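Local coordinates for acyl-CoA dehydrogenase domain protein Tcur3483 (Thermomonospora curvata, PDB 6WY9) that binds FAD, held here as the dihydro form, and probably oxidises a CH-CH bond of its substrate as a member of the acyl-CoA dehydrogenase family, at residues I140-G145 against A184-L189; I176-A181 against T229-S234; I206-D211 against V236-S241; E125-K130 against E242-I247. All coordinates share one frame; numbering follows the deposited sequence.

Contact 1. Residues I140-G145 against A184-L189. With FDA (dihydroflavine-adenine dinucleotide), chain C.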
# COMPACT_ATOMS: atom_id res chain seq x y z
N ILE A 140 -29.53 15.48 29.80
CA ILE A 140 -29.39 16.36 28.65
C ILE A 140 -28.44 15.70 27.66
O ILE A 140 -27.30 15.37 28.01
CB ILE A 140 -28.85 17.74 29.04
CG1 ILE A 140 -29.82 18.47 29.94
CG2 ILE A 140 -28.58 18.56 27.76
CD1 ILE A 140 -29.18 19.62 30.66
N VAL A 141 -28.89 15.55 26.42
CA VAL A 141 -28.05 15.06 25.34
C VAL A 141 -28.00 16.11 24.24
O VAL A 141 -29.00 16.78 23.98
CB VAL A 141 -28.53 13.69 24.80
CG1 VAL A 141 -27.87 13.37 23.44
CG2 VAL A 141 -28.23 12.57 25.82
N PHE A 142 -26.82 16.26 23.63
CA PHE A 142 -26.55 17.25 22.60
C PHE A 142 -26.30 16.56 21.28
O PHE A 142 -25.81 15.43 21.24
CB PHE A 142 -25.31 18.09 22.91
CG PHE A 142 -25.59 19.33 23.75
CD1 PHE A 142 -25.77 19.23 25.11
CD2 PHE A 142 -25.65 20.61 23.16
CE1 PHE A 142 -26.03 20.38 25.89
CE2 PHE A 142 -25.90 21.75 23.93
CZ PHE A 142 -26.09 21.62 25.30
N ALA A 143 -26.58 17.26 20.18
CA ALA A 143 -26.17 16.82 18.86
C ALA A 143 -25.36 17.95 18.21
O ALA A 143 -25.56 19.12 18.52
CB ALA A 143 -27.40 16.39 18.02
N ILE A 144 -24.42 17.58 17.34
CA ILE A 144 -23.50 18.56 16.73
C ILE A 144 -24.08 19.04 15.41
O ILE A 144 -24.25 18.24 14.47
CB ILE A 144 -22.10 17.98 16.50
CG1 ILE A 144 -21.43 17.51 17.80
CG2 ILE A 144 -21.22 19.08 15.87
CD1 ILE A 144 -21.26 18.62 18.83
N GLY A 145 -24.29 20.34 15.29
CA GLY A 145 -24.81 20.91 14.06
C GLY A 145 -23.78 21.72 13.29
O GLY A 145 -23.82 22.95 13.32
N ALA A 184 -31.75 14.00 20.72
CA ALA A 184 -31.11 15.03 21.53
C ALA A 184 -32.13 16.05 22.04
O ALA A 184 -33.23 16.20 21.49
CB ALA A 184 -30.02 15.75 20.73
N ASP A 185 -31.75 16.75 23.11
CA ASP A 185 -32.50 17.88 23.63
C ASP A 185 -32.00 19.22 23.12
O ASP A 185 -32.75 20.20 23.18
CB ASP A 185 -32.41 17.91 25.16
CG ASP A 185 -32.78 16.60 25.79
OD1 ASP A 185 -33.94 16.16 25.65
OD2 ASP A 185 -31.89 15.98 26.40
N TYR A 186 -30.75 19.30 22.65
CA TYR A 186 -30.17 20.55 22.17
C TYR A 186 -29.21 20.29 21.02
O TYR A 186 -28.52 19.27 21.00
CB TYR A 186 -29.41 21.29 23.26
CG TYR A 186 -30.26 21.68 24.44
CD1 TYR A 186 -31.09 22.80 24.38
CD2 TYR A 186 -30.22 20.95 25.61
CE1 TYR A 186 -31.87 23.16 25.46
CE2 TYR A 186 -30.98 21.30 26.70
CZ TYR A 186 -31.80 22.41 26.62
OH TYR A 186 -32.55 22.74 27.71
N ILE A 187 -29.17 21.24 20.08
CA ILE A 187 -28.20 21.25 18.99
C ILE A 187 -27.09 22.23 19.34
O ILE A 187 -27.36 23.38 19.73
CB ILE A 187 -28.85 21.61 17.64
CG1 ILE A 187 -30.16 20.85 17.45
CG2 ILE A 187 -27.90 21.30 16.50
CD1 ILE A 187 -30.01 19.31 17.28
N TRP A 188 -25.85 21.78 19.21
CA TRP A 188 -24.68 22.66 19.27
C TRP A 188 -24.48 23.18 17.86
O TRP A 188 -23.91 22.50 17.01
CB TRP A 188 -23.50 21.86 19.78
CG TRP A 188 -22.16 22.44 19.76
CD1 TRP A 188 -21.25 22.37 18.75
CD2 TRP A 188 -21.49 23.07 20.87
NE1 TRP A 188 -20.06 22.94 19.15
CE2 TRP A 188 -20.18 23.39 20.44
CE3 TRP A 188 -21.88 23.42 22.17
CZ2 TRP A 188 -19.27 24.05 21.26
CZ3 TRP A 188 -20.97 24.06 22.98
CH2 TRP A 188 -19.68 24.37 22.52
N LEU A 189 -24.98 24.39 17.58
CA LEU A 189 -25.22 24.83 16.21
C LEU A 189 -24.23 25.92 15.79
O LEU A 189 -24.18 27.00 16.40
CB LEU A 189 -26.65 25.32 16.02
CG LEU A 189 -27.05 25.62 14.58
CD1 LEU A 189 -27.17 24.33 13.77
CD2 LEU A 189 -28.36 26.41 14.57
PA FDA C . -17.06 16.73 1.06
O1A FDA C . -17.89 16.75 -0.19
O2A FDA C . -16.61 18.06 1.70
O5B FDA C . -15.58 15.99 0.68
C5B FDA C . -15.87 14.72 0.16
C4B FDA C . -14.51 14.03 -0.09
O4B FDA C . -13.71 15.00 -0.92
C3B FDA C . -13.66 13.92 1.18
O3B FDA C . -13.88 12.74 1.86
C2B FDA C . -12.26 13.86 0.59
O2B FDA C . -11.95 12.59 -0.11
C1B FDA C . -12.30 14.93 -0.54
N9A FDA C . -11.79 16.25 -0.16
C8A FDA C . -12.48 17.32 0.45
N7A FDA C . -11.71 18.39 0.60
C5A FDA C . -10.49 18.03 0.08
C6A FDA C . -9.28 18.74 -0.02
N6A FDA C . -9.17 20.01 0.43
N1A FDA C . -8.19 18.16 -0.57
C2A FDA C . -8.38 16.88 -0.99
N3A FDA C . -9.46 16.07 -0.95
C4A FDA C . -10.52 16.70 -0.41
N1 FDA C . -21.56 16.41 10.80
C2 FDA C . -22.12 17.24 11.79
O2 FDA C . -22.16 18.48 11.63
N3 FDA C . -22.62 16.59 12.92
C4 FDA C . -22.60 15.19 13.13
O4 FDA C . -23.08 14.72 14.15
C4X FDA C . -22.01 14.42 12.06
N5 FDA C . -21.95 13.04 12.18
C5X FDA C . -21.86 12.29 11.04
C6 FDA C . -22.21 10.99 11.02
C7 FDA C . -22.12 10.27 9.81
C7M FDA C . -22.50 8.90 9.83
C8 FDA C . -21.68 10.83 8.67
C8M FDA C . -21.58 10.07 7.40
C9 FDA C . -21.30 12.16 8.68
C9A FDA C . -21.40 12.88 9.86
N10 FDA C . -21.01 14.23 9.91
C10 FDA C . -21.53 15.01 10.95
C1' FDA C . -20.62 14.91 8.63
C2' FDA C . -19.09 14.90 8.42
O2' FDA C . -18.49 15.77 9.26
C3' FDA C . -18.92 15.31 6.88
O3' FDA C . -19.37 14.27 6.04
C4' FDA C . -17.48 15.70 6.58
O4' FDA C . -17.24 16.91 7.22
C5' FDA C . -17.30 15.74 5.04
O5' FDA C . -18.14 16.73 4.54
P FDA C . -18.87 16.19 3.17
O1P FDA C . -19.55 14.97 3.57
O2P FDA C . -19.65 17.35 2.59
O3P FDA C . -17.70 15.71 2.09

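Contact 2. Residues I176-A181 against T229-S234. With FDA (dihydroflavine-adenine dinucleotide), chain C.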
# COMPACT_ATOMS: atom_id res chain seq x y z
N ILE A 176 -26.84 18.83 7.85
CA ILE A 176 -27.00 17.50 7.29
C ILE A 176 -26.07 16.55 8.04
O ILE A 176 -24.99 16.93 8.50
CB ILE A 176 -26.73 17.49 5.75
CG1 ILE A 176 -26.95 16.09 5.15
CG2 ILE A 176 -25.32 17.98 5.46
CD1 ILE A 176 -27.39 16.07 3.67
N PHE A 177 -26.52 15.30 8.19
CA PHE A 177 -25.78 14.30 8.98
C PHE A 177 -25.66 14.71 10.46
O PHE A 177 -24.66 14.43 11.13
CB PHE A 177 -24.38 13.99 8.40
CG PHE A 177 -24.37 13.74 6.92
CD1 PHE A 177 -25.05 12.66 6.38
CD2 PHE A 177 -23.70 14.61 6.06
CE1 PHE A 177 -25.08 12.45 4.98
CE2 PHE A 177 -23.70 14.40 4.66
CZ PHE A 177 -24.40 13.31 4.13
N THR A 178 -26.72 15.31 11.00
CA THR A 178 -26.76 15.70 12.41
C THR A 178 -27.07 14.46 13.23
O THR A 178 -28.23 14.22 13.59
CB THR A 178 -27.83 16.76 12.64
OG1 THR A 178 -27.77 17.78 11.62
CG2 THR A 178 -27.64 17.40 14.01
N SER A 179 -26.04 13.69 13.60
CA SER A 179 -26.25 12.46 14.36
C SER A 179 -26.89 12.77 15.70
O SER A 179 -26.44 13.66 16.43
CB SER A 179 -24.95 11.69 14.64
OG SER A 179 -24.17 11.61 13.50
N GLY A 180 -27.88 11.94 16.05
CA GLY A 180 -28.61 12.04 17.29
C GLY A 180 -29.63 13.17 17.35
O GLY A 180 -30.26 13.35 18.40
N ALA A 181 -29.82 13.95 16.28
CA ALA A 181 -30.73 15.09 16.42
C ALA A 181 -32.13 14.63 16.79
O ALA A 181 -32.87 15.38 17.44
CB ALA A 181 -30.76 15.94 15.15
N THR A 229 -29.52 12.34 10.58
CA THR A 229 -30.63 13.20 10.17
C THR A 229 -30.14 14.36 9.32
O THR A 229 -28.94 14.64 9.23
CB THR A 229 -31.39 13.80 11.38
OG1 THR A 229 -30.57 14.79 12.01
CG2 THR A 229 -31.75 12.72 12.40
N ALA A 230 -31.09 15.00 8.66
CA ALA A 230 -30.95 16.39 8.27
C ALA A 230 -31.77 17.19 9.29
O ALA A 230 -32.79 16.70 9.78
CB ALA A 230 -31.45 16.64 6.84
N THR A 231 -31.31 18.38 9.65
CA THR A 231 -32.08 19.22 10.54
C THR A 231 -32.34 20.54 9.83
O THR A 231 -31.55 20.96 8.98
CB THR A 231 -31.37 19.43 11.89
OG1 THR A 231 -30.01 19.85 11.69
CG2 THR A 231 -31.41 18.12 12.73
N TYR A 232 -33.48 21.14 10.16
CA TYR A 232 -33.98 22.35 9.52
C TYR A 232 -34.33 23.39 10.57
O TYR A 232 -34.90 23.05 11.61
CB TYR A 232 -35.22 22.06 8.63
CG TYR A 232 -34.91 20.98 7.62
CD1 TYR A 232 -34.30 21.29 6.41
CD2 TYR A 232 -35.18 19.64 7.90
CE1 TYR A 232 -33.98 20.30 5.50
CE2 TYR A 232 -34.86 18.64 6.97
CZ TYR A 232 -34.26 18.98 5.78
OH TYR A 232 -33.93 18.01 4.85
N TYR A 233 -34.00 24.66 10.28
CA TYR A 233 -34.19 25.79 11.20
C TYR A 233 -34.87 26.89 10.40
O TYR A 233 -34.25 27.52 9.54
CB TYR A 233 -32.87 26.27 11.81
CG TYR A 233 -32.04 25.10 12.30
CD1 TYR A 233 -31.26 24.38 11.43
CD2 TYR A 233 -32.09 24.71 13.64
CE1 TYR A 233 -30.50 23.27 11.88
CE2 TYR A 233 -31.37 23.65 14.09
CZ TYR A 233 -30.57 22.92 13.21
OH TYR A 233 -29.88 21.84 13.65
N SER A 234 -36.14 27.11 10.69
CA SER A 234 -36.98 28.05 9.95
C SER A 234 -37.51 29.07 10.95
O SER A 234 -38.46 28.78 11.69
CB SER A 234 -38.09 27.30 9.24
OG SER A 234 -38.79 28.17 8.39
PA FDA C . -17.06 16.73 1.06
O1A FDA C . -17.89 16.75 -0.19
O2A FDA C . -16.61 18.06 1.70
O5B FDA C . -15.58 15.99 0.68
C5B FDA C . -15.87 14.72 0.16
C4B FDA C . -14.51 14.03 -0.09
O4B FDA C . -13.71 15.00 -0.92
C3B FDA C . -13.66 13.92 1.18
O3B FDA C . -13.88 12.74 1.86
C2B FDA C . -12.26 13.86 0.59
O2B FDA C . -11.95 12.59 -0.11
C1B FDA C . -12.30 14.93 -0.54
N9A FDA C . -11.79 16.25 -0.16
C8A FDA C . -12.48 17.32 0.45
N7A FDA C . -11.71 18.39 0.60
C5A FDA C . -10.49 18.03 0.08
C6A FDA C . -9.28 18.74 -0.02
N6A FDA C . -9.17 20.01 0.43
N1A FDA C . -8.19 18.16 -0.57
C2A FDA C . -8.38 16.88 -0.99
N3A FDA C . -9.46 16.07 -0.95
C4A FDA C . -10.52 16.70 -0.41
N1 FDA C . -21.56 16.41 10.80
C2 FDA C . -22.12 17.24 11.79
O2 FDA C . -22.16 18.48 11.63
N3 FDA C . -22.62 16.59 12.92
C4 FDA C . -22.60 15.19 13.13
O4 FDA C . -23.08 14.72 14.15
C4X FDA C . -22.01 14.42 12.06
N5 FDA C . -21.95 13.04 12.18
C5X FDA C . -21.86 12.29 11.04
C6 FDA C . -22.21 10.99 11.02
C7 FDA C . -22.12 10.27 9.81
C7M FDA C . -22.50 8.90 9.83
C8 FDA C . -21.68 10.83 8.67
C8M FDA C . -21.58 10.07 7.40
C9 FDA C . -21.30 12.16 8.68
C9A FDA C . -21.40 12.88 9.86
N10 FDA C . -21.01 14.23 9.91
C10 FDA C . -21.53 15.01 10.95
C1' FDA C . -20.62 14.91 8.63
C2' FDA C . -19.09 14.90 8.42
O2' FDA C . -18.49 15.77 9.26
C3' FDA C . -18.92 15.31 6.88
O3' FDA C . -19.37 14.27 6.04
C4' FDA C . -17.48 15.70 6.58
O4' FDA C . -17.24 16.91 7.22
C5' FDA C . -17.30 15.74 5.04
O5' FDA C . -18.14 16.73 4.54
P FDA C . -18.87 16.19 3.17
O1P FDA C . -19.55 14.97 3.57
O2P FDA C . -19.65 17.35 2.59
O3P FDA C . -17.70 15.71 2.09

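Contact 3. Residues I206-D211 against V236-S241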
# COMPACT_ATOMS: atom_id res chain seq x y z
N ILE A 206 -24.31 28.44 18.73
CA ILE A 206 -25.55 28.74 19.45
C ILE A 206 -26.25 27.44 19.85
O ILE A 206 -26.38 26.51 19.03
CB ILE A 206 -26.51 29.62 18.62
CG1 ILE A 206 -25.76 30.80 18.01
CG2 ILE A 206 -27.65 30.09 19.52
CD1 ILE A 206 -26.68 31.85 17.28
N ILE A 207 -26.74 27.37 21.09
CA ILE A 207 -27.46 26.19 21.56
C ILE A 207 -28.94 26.36 21.24
O ILE A 207 -29.57 27.33 21.68
CB ILE A 207 -27.24 25.92 23.06
CG1 ILE A 207 -25.74 25.79 23.37
CG2 ILE A 207 -28.02 24.65 23.53
CD1 ILE A 207 -25.45 25.57 24.86
N VAL A 208 -29.48 25.42 20.48
CA VAL A 208 -30.87 25.47 20.03
C VAL A 208 -31.61 24.30 20.65
O VAL A 208 -31.24 23.14 20.43
CB VAL A 208 -30.97 25.42 18.50
CG1 VAL A 208 -32.44 25.47 18.08
CG2 VAL A 208 -30.15 26.54 17.87
N PRO A 209 -32.69 24.53 21.40
CA PRO A 209 -33.49 23.41 21.91
C PRO A 209 -34.21 22.69 20.77
O PRO A 209 -34.69 23.32 19.82
CB PRO A 209 -34.47 24.09 22.87
CG PRO A 209 -34.64 25.45 22.28
CD PRO A 209 -33.30 25.84 21.72
N THR A 210 -34.26 21.36 20.87
CA THR A 210 -34.87 20.57 19.80
C THR A 210 -36.38 20.62 19.84
O THR A 210 -37.02 20.11 18.92
CB THR A 210 -34.38 19.10 19.85
OG1 THR A 210 -34.57 18.52 21.16
CG2 THR A 210 -32.93 19.03 19.46
N ASP A 211 -36.97 21.22 20.87
CA ASP A 211 -38.40 21.50 20.87
C ASP A 211 -38.72 22.90 20.38
O ASP A 211 -39.90 23.27 20.33
CB ASP A 211 -38.98 21.30 22.27
CG ASP A 211 -38.32 22.20 23.29
OD1 ASP A 211 -37.47 23.03 22.90
OD2 ASP A 211 -38.65 22.07 24.48
N VAL A 236 -36.28 29.93 13.68
CA VAL A 236 -36.10 29.52 15.07
C VAL A 236 -35.54 30.67 15.89
O VAL A 236 -34.59 31.35 15.48
CB VAL A 236 -35.16 28.31 15.17
CG1 VAL A 236 -34.97 27.94 16.64
CG2 VAL A 236 -35.71 27.14 14.38
N ARG A 237 -36.10 30.87 17.07
CA ARG A 237 -35.74 32.01 17.91
C ARG A 237 -35.12 31.52 19.22
O ARG A 237 -35.71 30.67 19.91
CB ARG A 237 -36.98 32.88 18.18
CG ARG A 237 -37.78 33.14 16.90
CD ARG A 237 -38.85 34.21 17.08
NE ARG A 237 -38.28 35.49 17.49
CZ ARG A 237 -38.14 36.54 16.69
NH1 ARG A 237 -38.53 36.48 15.43
NH2 ARG A 237 -37.60 37.66 17.17
N VAL A 238 -33.97 32.07 19.56
CA VAL A 238 -33.21 31.64 20.74
C VAL A 238 -32.68 32.89 21.44
O VAL A 238 -32.19 33.80 20.76
CB VAL A 238 -32.07 30.68 20.35
CG1 VAL A 238 -31.33 30.16 21.59
CG2 VAL A 238 -32.61 29.51 19.56
N PRO A 239 -32.75 32.98 22.77
CA PRO A 239 -32.18 34.15 23.44
C PRO A 239 -30.70 34.28 23.14
O PRO A 239 -30.00 33.29 22.93
CB PRO A 239 -32.44 33.87 24.94
CG PRO A 239 -32.79 32.47 25.03
CD PRO A 239 -33.38 32.05 23.72
N VAL A 240 -30.23 35.53 23.11
CA VAL A 240 -28.82 35.82 22.82
C VAL A 240 -27.89 35.24 23.87
O VAL A 240 -26.72 34.97 23.57
CB VAL A 240 -28.60 37.35 22.66
CG1 VAL A 240 -27.15 37.74 22.94
CG2 VAL A 240 -28.98 37.78 21.25
N SER A 241 -28.37 35.00 25.10
CA SER A 241 -27.53 34.35 26.10
C SER A 241 -27.15 32.90 25.74
O SER A 241 -26.27 32.32 26.40
CB SER A 241 -28.23 34.36 27.45
OG SER A 241 -29.52 33.82 27.29

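Contact 4. Residues E125-K130 against E242-I247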
# COMPACT_ATOMS: atom_id res chain seq x y z
N GLU A 125 -20.64 31.25 33.54
CA GLU A 125 -21.08 30.58 34.76
C GLU A 125 -22.54 30.18 34.63
O GLU A 125 -22.93 29.07 35.01
CB GLU A 125 -20.84 31.48 35.98
CG GLU A 125 -19.36 31.71 36.32
CD GLU A 125 -18.56 30.41 36.40
OE1 GLU A 125 -17.71 30.16 35.52
OE2 GLU A 125 -18.78 29.63 37.36
N GLU A 126 -23.36 31.06 34.06
CA GLU A 126 -24.76 30.74 33.81
C GLU A 126 -24.92 29.54 32.87
O GLU A 126 -25.72 28.64 33.13
CB GLU A 126 -25.46 31.97 33.24
CG GLU A 126 -25.14 33.28 33.98
CD GLU A 126 -23.78 33.88 33.63
OE1 GLU A 126 -22.85 33.82 34.47
OE2 GLU A 126 -23.63 34.44 32.52
N GLN A 127 -24.19 29.53 31.76
CA GLN A 127 -24.35 28.43 30.82
C GLN A 127 -24.01 27.10 31.49
O GLN A 127 -24.71 26.10 31.29
CB GLN A 127 -23.50 28.65 29.58
CG GLN A 127 -24.07 29.65 28.61
CD GLN A 127 -23.02 30.19 27.66
OE1 GLN A 127 -21.82 30.10 27.93
NE2 GLN A 127 -23.47 30.75 26.54
N LYS A 128 -22.94 27.09 32.28
CA LYS A 128 -22.52 25.86 32.93
C LYS A 128 -23.60 25.34 33.86
O LYS A 128 -23.87 24.14 33.91
CB LYS A 128 -21.21 26.09 33.70
CG LYS A 128 -20.02 26.43 32.81
CD LYS A 128 -18.87 26.98 33.66
CE LYS A 128 -17.67 27.28 32.76
NZ LYS A 128 -16.55 27.91 33.50
N LYS A 129 -24.26 26.26 34.57
CA LYS A 129 -25.26 25.83 35.54
C LYS A 129 -26.49 25.23 34.86
O LYS A 129 -27.08 24.28 35.38
CB LYS A 129 -25.64 27.02 36.44
CG LYS A 129 -24.47 27.68 37.17
CD LYS A 129 -23.73 26.75 38.14
CE LYS A 129 -22.48 26.12 37.49
NZ LYS A 129 -21.85 25.02 38.28
N LYS A 130 -26.86 25.76 33.69
CA LYS A 130 -28.05 25.25 33.01
C LYS A 130 -27.82 23.87 32.40
O LYS A 130 -28.76 23.06 32.36
CB LYS A 130 -28.47 26.25 31.92
CG LYS A 130 -29.56 25.80 30.95
CD LYS A 130 -30.19 27.05 30.27
CE LYS A 130 -30.91 26.76 28.94
NZ LYS A 130 -32.16 25.93 29.06
N GLU A 242 -27.81 32.29 24.77
CA GLU A 242 -27.52 30.93 24.34
C GLU A 242 -26.36 30.84 23.33
O GLU A 242 -26.10 29.77 22.78
CB GLU A 242 -28.78 30.29 23.75
CG GLU A 242 -29.88 30.07 24.75
CD GLU A 242 -29.49 29.08 25.82
OE1 GLU A 242 -29.65 29.36 27.03
OE2 GLU A 242 -29.01 28.00 25.45
N VAL A 243 -25.65 31.94 23.08
CA VAL A 243 -24.40 31.91 22.32
C VAL A 243 -23.28 31.48 23.25
O VAL A 243 -23.09 32.07 24.32
CB VAL A 243 -24.10 33.29 21.71
CG1 VAL A 243 -22.69 33.30 21.10
CG2 VAL A 243 -25.17 33.67 20.69
N VAL A 244 -22.52 30.48 22.86
CA VAL A 244 -21.40 30.03 23.68
C VAL A 244 -20.15 30.78 23.23
O VAL A 244 -19.83 30.80 22.05
CB VAL A 244 -21.20 28.51 23.58
CG1 VAL A 244 -20.26 28.04 24.68
CG2 VAL A 244 -22.53 27.80 23.66
N GLY A 245 -19.41 31.34 24.18
CA GLY A 245 -18.22 32.08 23.79
C GLY A 245 -18.62 33.48 23.35
O GLY A 245 -19.67 33.99 23.74
N GLU A 246 -17.79 34.09 22.51
CA GLU A 246 -18.06 35.42 21.98
C GLU A 246 -18.71 35.32 20.60
O GLU A 246 -18.45 34.40 19.83
CB GLU A 246 -16.77 36.24 21.88
CG GLU A 246 -16.42 36.91 23.18
CD GLU A 246 -14.93 37.02 23.39
OE1 GLU A 246 -14.18 36.82 22.41
OE2 GLU A 246 -14.52 37.29 24.54
N ILE A 247 -19.58 36.30 20.31
CA ILE A 247 -20.22 36.34 19.01
C ILE A 247 -19.15 36.55 17.95
O ILE A 247 -18.23 37.37 18.11
CB ILE A 247 -21.31 37.43 18.98
CG1 ILE A 247 -22.48 37.01 19.89
CG2 ILE A 247 -21.82 37.70 17.56
CD1 ILE A 247 -23.45 38.14 20.21

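Contact 1. Residues I140-G145 against A184-L189
Phe142 and Tyr186 are paired neighbours on two parallel strands, 142-145 and 186-189, and their side chains leave the sheet on the same face. Tyr186 CB sits over one face of the Phe142 ring, 3.9 Å from its centroid, a CH-pi contact. The two rings themselves meet obliquely, with planes at 32°. Further along this face Ile144 CD1 lies 3.8 Å from Trp188 CD1. On the other face Ala143 CB touches both Ala184 CB and Ile187 CD1. Phe142, Ala143, Ile144, Ile187 and Trp188 form the tight, buried part. Parallel-sheet bonds hold it, among them Trp188 N to Ala143 O at 2.8 Å. The Ile144 carbonyl accepts from FDA N3 at 2.8 Å, so the end of the strand gives the flavin one backbone acceptor.

Ile140, Asp185 and the Tyr186 ring make the looser, partly exposed margin. The backbone is still bonded there, Asp185 N to Val141 O at 2.9 Å. Asp185 OD2 takes the Val141 N-H at 3.0 Å on its anti side and also forms a salt bridge with Arg63. Ile140 CG2 meets the edge of the Tyr186 ring, in its plane.

In this mixed sheet strand 203-209 flanks strand 186-192. Helix 109-122 packs on Ile144 and Trp188, and helix 62-71 on Val141.

Contact 2. Residues I176-A181 against T229-S234
Thr178 and Thr231 cross at about a right angle, and their hydroxyls meet: Thr178 OG1 to Thr231 OG1 is 3.1 Å, a hydrogen bond in which either could be the donor. Thr231 OG1 is bonded in turn to Tyr233 OH, so three hydroxyls form a buried chain. Both strand threonines hold OG1 between the backbone N and the carbonyl carbon (chi1 71° for Thr229, 50° for Thr231), which turns both hydroxyls toward the loop. Thr229 OG1 donates to Thr178 O at 2.9 Å. Ala181 N, closing the type II turn 178-181, reaches the same oxygen from the opposite face of its plane. Two bonds from two sides thus fix this carbonyl. Ala181 CB is wedged against the strand, 3.3 Å from Thr231 CG2, closer than usual for two carbons. The backbones add Thr178 N to Thr229 O at 2.9 Å.

The other side of the loop faces the flavin. Phe177 turns away from the strand, and its CB lies 3.5 Å from FDA C9A. Ile176 CG1 covers one face of the Phe177 ring, over the centre. Ser179 N donates to FDA O4 at 3.2 Å; a weak bond from Ser179 OG goes to the same oxygen. The loop is therefore part of the flavin pocket, and its other side is hydrogen-bonded to Thr229 and Thr231.

Strand 227-239 runs here between strands 168-176 and 215-221 of the antiparallel sheet. Ala181 and Tyr233 also pack on Ile187 of strand 186-192.

Contact 3. Residues I206-D211 against V236-S241
Strands 206-209 and 236-239 cross at 120°, with their axes 7.8 Å apart at the closest, too far for backbone pairing, so the contact is made by side chains, with one touching a backbone oxygen. Val238 is central and points at the other strand. Its two methyl branches divide the work. CG1, anti to the backbone N (chi1 -176°), meets Ile206 CG2 at 4.2 Å and comes within 3.3 Å of the Ile207 carbonyl oxygen. That oxygen is buried here and has no polar partner in the model. Val238 CG2 is turned to Val208 CG2 at 4.2 Å and to Pro209 CD at 4.3 Å, so the proline ring extends the same apolar patch. Val208 has a second neighbour. Its CG1 meets Val236 CG1 at 3.8 Å, and these two side chains cross at a slant. The contact is small and wholly apolar in its side chains, a packing of valines, an isoleucine and a proline between two layers of strands.

Arg237 points the other way and forms salt bridges with Asp165 and Glu168. Strand 203-209 runs beside strand 186-192, where Val208 packs on Leu189. Ile171 of strand 168-176 touches both Val208 and Val238.

Contact 4. Residues E125-K130 against E242-I247
Gln127 reaches from helix 125-136 over the backbone of Val243 and Val244, with NE2 3.6 Å from Val244 CA. This is a helix packed on the short edge strand 243-244, and it joins the helical N-terminal domain to the beta domain of the acyl-CoA dehydrogenase fold. With CG beside the backbone N (chi1 -77°) and the chain extended beyond it, the amide is carried to the Val243 carbonyl. Gln127 NE2 donates to Val243 O at 2.6 Å. The bond is bent, 131° at the hydrogen, and the donor stands above the carbonyl plane. The oxygen lies almost in the plane of the Gln127 amide. Bonds from Thr124 N to OE1 and from NE2 to Ser241 O are consistent with one fixed orientation of the amide. The buried amide is thus used at both ends.

One turn on, at the exposed side, Lys130 and Glu242 cross at about a right angle. The charged atoms are apart, with Lys130 NZ to Glu242 OE1 at 4.7 Å, so any attraction is probably modest. Lys130 NZ makes a weak hydrogen bond to Tyr186 OH instead. The bend at the last torsion of the lysine turns its nitrogen aside, leaving Lys130 CE nearest to Glu242 OE1 at 3.5 Å.

In the fold
Contacts 1 and 2 are buried and both touch the flavin, one through a strand end and one through a loop. They meet where Ala143 CB packs on Ser179 O. Contact 1 mixes sheet bonds with aromatic packing, while contact 2 uses mainly threonine hydroxyls, with one backbone bond. Contacts 3 and 4 lie farther out; contact 4 has an exposed edge at Lys130. The side-chain chemistry of contact 3 is purely apolar. It shares strand 227-239 with contact 2, and its strand 203-209 neighbours strand 186-192 of contact 1. Contact 4 combines a buried glutamine amide with an exposed lysine. It is tied to contact 3 through Ile207 N and Glu242 O, and to contact 1 through Trp188 packing on Val244.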